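Local coordinates for LanC-like protein GCR2 (Arabidopsis thaliana, PDB 3T33), which may play a role in abscisic acid signalling, and is a zinc-binding member of the LanC-like protein family, at residues 125-130 and 169-174; 177-182 and 240-245. All coordinates share one frame; numbering follows the deposited sequence.

In the fold
The two contacts show how neighbouring inner helices of a LanC-like barrel are joined first through the loops that lead into them and then along their sides. Both are buried, and their centres lie about 11 Å apart. Contact 1 ties the loops before helices 130-144 and 174-188, and its chemistry is mixed: a threonine hydroxyl, main-chain carbonyls and water, close to the zinc site. Contact 2 takes up helix 174-188 beyond that loop and packs it on helix 236-244 by apolar side chains with no hydrogen bond between the segments, away from the metal. They touch where the F126 and L170 side chains of contact 1 meet W179 of contact 2.

Contact 1 (125-130 and 169-174); sequences TFICGY and ELLYGR
T125 lays its methyl CG2 over the main chain of 169-174, with CG2 3.2 Å from O of G173. Its hydroxyl does the polar work: with chi1 at 69°, OG1 sits between the backbone N and the carbonyl carbon of its own residue, where it donates to O of L171 at 2.6 Å, approaching from above the carbonyl plane, and accepts from N of C128 at 3.1 Å. The bond from C128, three residues on, makes an ST motif; with one bond given and one received, the hydroxyl's rotation is fixed. Water 2 adds a bridge, accepting from N of I127 and donating to O of L170 (2.8 Å). Beside this polar seam, CD1 of I127 meets CD1 of L170 at 3.7 Å, the two side chains roughly perpendicular. C128 comes up obliquely to the Y172 ring, SG 4.6 Å from its centroid in a sulfur-aromatic contact. Behind, E169 OE1 accepts from N of Y172 on its syn lone pair, while OE2 bonds H234. The L171 side chain lies about 7 Å from the zinc ion. The contact joins the loops leading into helices 130-144 and 174-188, where GxxG motifs of the LanC-like family, G129-G132 and G173-G176, run from loop end into first helical turn.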
loop_
_atom_site.group_PDB
_atom_site.type_symbol
_atom_site.label_atom_id
_atom_site.label_comp_id
_atom_site.label_asym_id
_atom_site.label_seq_id
_atom_site.Cartn_x
_atom_site.Cartn_y
_atom_site.Cartn_z
ATOM N N THR A 125 13.476 0.591 -7.710
ATOM C CA THR A 125 12.590 0.298 -6.540
ATOM C C THR A 125 11.570 -0.856 -6.756
ATOM O O THR A 125 11.337 -1.340 -7.886
ATOM C CB THR A 125 11.803 1.551 -6.071
ATOM O OG1 THR A 125 10.845 1.886 -7.075
ATOM C CG2 THR A 125 12.762 2.783 -5.854
ATOM N N PHE A 126 10.943 -1.270 -5.646
ATOM C CA PHE A 126 9.867 -2.271 -5.741
ATOM C C PHE A 126 8.700 -1.813 -6.616
ATOM O O PHE A 126 8.249 -2.580 -7.489
ATOM C CB PHE A 126 9.350 -2.656 -4.335
ATOM C CG PHE A 126 8.433 -3.839 -4.331
ATOM C CD1 PHE A 126 8.933 -5.107 -4.326
ATOM C CD2 PHE A 126 7.058 -3.667 -4.259
ATOM C CE1 PHE A 126 8.079 -6.214 -4.315
ATOM C CE2 PHE A 126 6.220 -4.760 -4.206
ATOM C CZ PHE A 126 6.739 -6.035 -4.253
ATOM N N ILE A 127 8.215 -0.601 -6.386
ATOM C CA ILE A 127 6.950 -0.180 -6.974
ATOM C C ILE A 127 7.157 0.400 -8.383
ATOM O O ILE A 127 6.271 0.324 -9.248
ATOM C CB ILE A 127 6.269 0.886 -6.092
ATOM C CG1 ILE A 127 5.837 0.337 -4.711
ATOM C CG2 ILE A 127 5.121 1.577 -6.799
ATOM C CD1 ILE A 127 5.588 1.518 -3.633
ATOM N N CYS A 128 8.337 0.970 -8.630
ATOM C CA CYS A 128 8.551 1.620 -9.907
ATOM C C CYS A 128 9.663 1.060 -10.781
ATOM O O CYS A 128 9.782 1.469 -11.927
ATOM C CB CYS A 128 8.689 3.140 -9.734
ATOM S SG CYS A 128 7.116 3.892 -9.402
ATOM N N GLY A 129 10.447 0.120 -10.268
ATOM C CA GLY A 129 11.636 -0.356 -10.968
ATOM C C GLY A 129 11.835 -1.851 -10.946
ATOM O O GLY A 129 10.924 -2.656 -10.684
ATOM N N TYR A 130 13.072 -2.207 -11.131
ATOM C CA TYR A 130 13.498 -3.507 -11.522
ATOM C C TYR A 130 13.643 -4.445 -10.327
ATOM O O TYR A 130 13.576 -5.684 -10.488
ATOM C CB TYR A 130 14.910 -3.317 -12.181
ATOM C CG TYR A 130 15.484 -4.577 -12.735
ATOM C CD1 TYR A 130 14.729 -5.338 -13.605
ATOM C CD2 TYR A 130 16.771 -5.023 -12.387
ATOM C CE1 TYR A 130 15.215 -6.543 -14.179
ATOM C CE2 TYR A 130 17.306 -6.235 -12.959
ATOM C CZ TYR A 130 16.493 -6.996 -13.888
ATOM O OH TYR A 130 16.882 -8.208 -14.500
ATOM N N GLU A 169 13.436 8.525 -1.393
ATOM C CA GLU A 169 12.086 8.235 -1.137
ATOM C C GLU A 169 11.662 6.838 -1.697
ATOM O O GLU A 169 12.515 6.027 -2.107
ATOM C CB GLU A 169 11.195 9.409 -1.604
ATOM C CG GLU A 169 11.460 9.927 -2.981
ATOM C CD GLU A 169 11.211 8.867 -4.066
ATOM O OE1 GLU A 169 12.096 8.020 -4.254
ATOM O OE2 GLU A 169 10.148 8.890 -4.718
ATOM N N LEU A 170 10.362 6.551 -1.693
ATOM C CA LEU A 170 9.920 5.140 -1.862
ATOM C C LEU A 170 9.743 4.825 -3.292
ATOM O O LEU A 170 10.011 3.733 -3.683
ATOM C CB LEU A 170 8.574 4.838 -1.153
ATOM C CG LEU A 170 8.256 3.572 -0.326
ATOM C CD1 LEU A 170 6.782 3.133 -0.552
ATOM C CD2 LEU A 170 9.172 2.455 -0.480
ATOM N N LEU A 171 9.210 5.738 -4.072
ATOM C CA LEU A 171 8.939 5.411 -5.470
ATOM C C LEU A 171 10.186 5.311 -6.362
ATOM O O LEU A 171 10.260 4.420 -7.233
ATOM C CB LEU A 171 7.873 6.332 -6.034
ATOM C CG LEU A 171 6.456 5.748 -6.000
ATOM C CD1 LEU A 171 6.070 5.225 -4.673
ATOM C CD2 LEU A 171 5.395 6.672 -6.512
ATOM N N TYR A 172 11.210 6.130 -6.084
ATOM C CA TYR A 172 12.433 6.206 -6.980
ATOM C C TYR A 172 13.779 6.057 -6.267
ATOM O O TYR A 172 14.769 5.701 -6.880
ATOM C CB TYR A 172 12.395 7.442 -7.907
ATOM C CG TYR A 172 11.162 7.453 -8.830
ATOM C CD1 TYR A 172 10.976 6.470 -9.831
ATOM C CD2 TYR A 172 10.174 8.415 -8.691
ATOM C CE1 TYR A 172 9.862 6.477 -10.648
ATOM C CE2 TYR A 172 9.043 8.420 -9.516
ATOM C CZ TYR A 172 8.899 7.458 -10.470
ATOM O OH TYR A 172 7.775 7.478 -11.259
ATOM N N GLY A 173 13.758 6.172 -4.953
ATOM C CA GLY A 173 14.937 6.206 -4.151
ATOM C C GLY A 173 15.274 4.982 -3.367
ATOM O O GLY A 173 14.758 3.886 -3.573
ATOM N N ARG A 174 16.208 5.198 -2.479
ATOM C CA ARG A 174 16.790 4.181 -1.679
ATOM C C ARG A 174 15.782 3.489 -0.739
ATOM O O ARG A 174 15.902 2.319 -0.531
ATOM C CB ARG A 174 17.975 4.792 -0.852
ATOM C CG ARG A 174 19.353 4.760 -1.584
ATOM C CD ARG A 174 20.489 5.499 -0.776
ATOM N NE ARG A 174 20.659 6.851 -1.282
ATOM C CZ ARG A 174 21.527 7.196 -2.220
ATOM N NH1 ARG A 174 22.342 6.303 -2.727
ATOM N NH2 ARG A 174 21.539 8.434 -2.664
HETATM O O HOH W 1 12.334 2.711 -9.267
HETATM O O HOH W 2 9.315 1.059 -4.053
#

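Contact 2 (177-182 and 240-245)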
loop_
_atom_site.group_PDB
_atom_site.type_symbol
_atom_site.label_atom_id
_atom_site.label_comp_id
_atom_site.label_asym_id
_atom_site.label_seq_id
_atom_site.Cartn_x
_atom_site.Cartn_y
_atom_site.Cartn_z
ATOM N N TYR A 177 14.356 0.770 -2.894
ATOM C CA TYR A 177 15.149 -0.395 -3.192
ATOM C C TYR A 177 15.230 -1.230 -1.900
ATOM O O TYR A 177 15.194 -2.462 -1.899
ATOM C CB TYR A 177 16.531 0.074 -3.643
ATOM C CG TYR A 177 17.550 -1.016 -3.526
ATOM C CD1 TYR A 177 17.660 -1.999 -4.519
ATOM C CD2 TYR A 177 18.386 -1.087 -2.453
ATOM C CE1 TYR A 177 18.587 -3.035 -4.418
ATOM C CE2 TYR A 177 19.368 -2.168 -2.342
ATOM C CZ TYR A 177 19.445 -3.113 -3.332
ATOM O OH TYR A 177 20.317 -4.195 -3.243
ATOM N N LEU A 178 15.413 -0.544 -0.785
ATOM C CA LEU A 178 15.607 -1.206 0.506
ATOM C C LEU A 178 14.321 -1.972 0.895
ATOM O O LEU A 178 14.391 -3.104 1.392
ATOM C CB LEU A 178 15.882 -0.143 1.569
ATOM C CG LEU A 178 15.920 -0.596 3.035
ATOM C CD1 LEU A 178 16.986 -1.726 3.204
ATOM C CD2 LEU A 178 16.201 0.594 3.942
ATOM N N TRP A 179 13.163 -1.337 0.660
ATOM C CA TRP A 179 11.877 -2.042 0.782
ATOM C C TRP A 179 11.851 -3.440 0.048
ATOM O O TRP A 179 11.485 -4.436 0.670
ATOM C CB TRP A 179 10.697 -1.127 0.373
ATOM C CG TRP A 179 9.320 -1.613 0.925
ATOM C CD1 TRP A 179 8.610 -1.079 1.987
ATOM C CD2 TRP A 179 8.536 -2.739 0.448
ATOM N NE1 TRP A 179 7.440 -1.771 2.173
ATOM C CE2 TRP A 179 7.371 -2.807 1.261
ATOM C CE3 TRP A 179 8.700 -3.676 -0.597
ATOM C CZ2 TRP A 179 6.337 -3.804 1.061
ATOM C CZ3 TRP A 179 7.678 -4.663 -0.820
ATOM C CH2 TRP A 179 6.496 -4.697 0.028
ATOM N N ALA A 180 12.331 -3.496 -1.200
ATOM C CA ALA A 180 12.392 -4.733 -1.992
ATOM C C ALA A 180 13.244 -5.794 -1.356
ATOM O O ALA A 180 12.920 -7.001 -1.449
ATOM C CB ALA A 180 12.923 -4.462 -3.413
ATOM N N CYS A 181 14.390 -5.360 -0.814
ATOM C CA CYS A 181 15.282 -6.249 -0.116
ATOM C C CYS A 181 14.517 -6.843 1.073
ATOM O O CYS A 181 14.561 -8.007 1.255
ATOM C CB CYS A 181 16.527 -5.506 0.433
ATOM S SG CYS A 181 17.561 -4.713 -0.859
ATOM N N LEU A 182 13.951 -5.992 1.941
ATOM C CA LEU A 182 13.197 -6.476 3.112
ATOM C C LEU A 182 12.105 -7.444 2.676
ATOM O O LEU A 182 11.998 -8.493 3.194
ATOM C CB LEU A 182 12.617 -5.320 3.858
ATOM C CG LEU A 182 13.687 -4.402 4.478
ATOM C CD1 LEU A 182 13.103 -3.093 4.910
ATOM C CD2 LEU A 182 14.439 -5.135 5.658
ATOM N N MET A 240 10.624 6.683 6.840
ATOM C CA MET A 240 10.587 6.198 8.234
ATOM C C MET A 240 10.016 4.779 8.292
ATOM O O MET A 240 10.573 3.885 8.961
ATOM C CB MET A 240 9.715 7.135 9.074
ATOM C CG MET A 240 10.251 8.580 9.076
ATOM S SD MET A 240 12.002 8.716 9.521
ATOM C CE MET A 240 12.597 9.520 7.965
ATOM N N ASN A 241 8.939 4.584 7.527
ATOM C CA ASN A 241 8.254 3.299 7.431
ATOM C C ASN A 241 9.266 2.228 7.108
ATOM O O ASN A 241 9.457 1.295 7.903
ATOM C CB ASN A 241 7.102 3.315 6.411
ATOM C CG ASN A 241 6.333 1.991 6.369
ATOM O OD1 ASN A 241 6.366 1.248 5.390
ATOM N ND2 ASN A 241 5.626 1.721 7.411
ATOM N N VAL A 242 9.995 2.405 6.010
ATOM C CA VAL A 242 11.016 1.403 5.648
ATOM C C VAL A 242 12.045 1.221 6.765
ATOM O O VAL A 242 12.497 0.100 7.036
ATOM C CB VAL A 242 11.767 1.740 4.302
ATOM C CG1 VAL A 242 12.484 0.510 3.803
ATOM C CG2 VAL A 242 10.768 2.144 3.213
ATOM N N LEU A 243 12.455 2.330 7.391
ATOM C CA LEU A 243 13.487 2.231 8.384
ATOM C C LEU A 243 12.998 1.419 9.553
ATOM O O LEU A 243 13.750 0.627 10.093
ATOM C CB LEU A 243 13.972 3.620 8.813
ATOM C CG LEU A 243 14.775 4.383 7.736
ATOM C CD1 LEU A 243 15.039 5.747 8.296
ATOM C CD2 LEU A 243 16.117 3.656 7.322
ATOM N N MET A 244 11.714 1.537 9.908
ATOM C CA MET A 244 11.219 0.765 11.065
ATOM C C MET A 244 11.234 -0.708 10.831
ATOM O O MET A 244 11.101 -1.480 11.771
ATOM C CB MET A 244 9.843 1.222 11.525
ATOM C CG MET A 244 9.913 2.681 11.988
ATOM S SD MET A 244 8.352 3.270 12.628
ATOM C CE MET A 244 7.592 3.934 11.130
ATOM N N HIS A 245 11.403 -1.106 9.577
ATOM C CA HIS A 245 11.385 -2.513 9.254
ATOM C C HIS A 245 12.742 -3.175 9.343
ATOM O O HIS A 245 12.822 -4.379 9.052
ATOM C CB HIS A 245 10.734 -2.756 7.918
ATOM C CG HIS A 245 9.251 -2.602 7.941
ATOM N ND1 HIS A 245 8.398 -3.606 8.368
ATOM C CD2 HIS A 245 8.465 -1.555 7.632
ATOM C CE1 HIS A 245 7.151 -3.181 8.312
ATOM N NE2 HIS A 245 7.161 -1.938 7.872
#
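L178 presents its branch point to V242, CG lying 3.7 Å from CG1, and the two side chains run alongside in opposing senses. CG anti to the backbone N (chi1 172°) sends the leucine's branch across to V242, and CD2 also touches CG1. W179 follows and takes V242 on two sides: its backbone N is 3.7 Å from CG1, while CG2 comes to the edge of the indole, near the ring plane, 4.1 Å from CD1. The indole NE1 turns instead to the C-terminal tail, where it bonds O of Y413. The two methyls of V242 divide the work: CG1 packs among L178, L182 and the backbone N of W179, CG2 at the indole edge. Helices 174-188 and 236-244 belong to the inner layer of the all-helical barrel of LanC-like proteins and run in roughly the same direction, their local axes 31° apart and 9.9 Å from each other at closest approach. One turn on from L178, L182 reaches both V242 and H245: CD1 touches V242 CG1 at 3.8 Å and CB of H245 at the same distance, while CD2 rests by O of H245. M198 of helix 195-212 also packs on L182, and K300 of helix 291-305 meets H245.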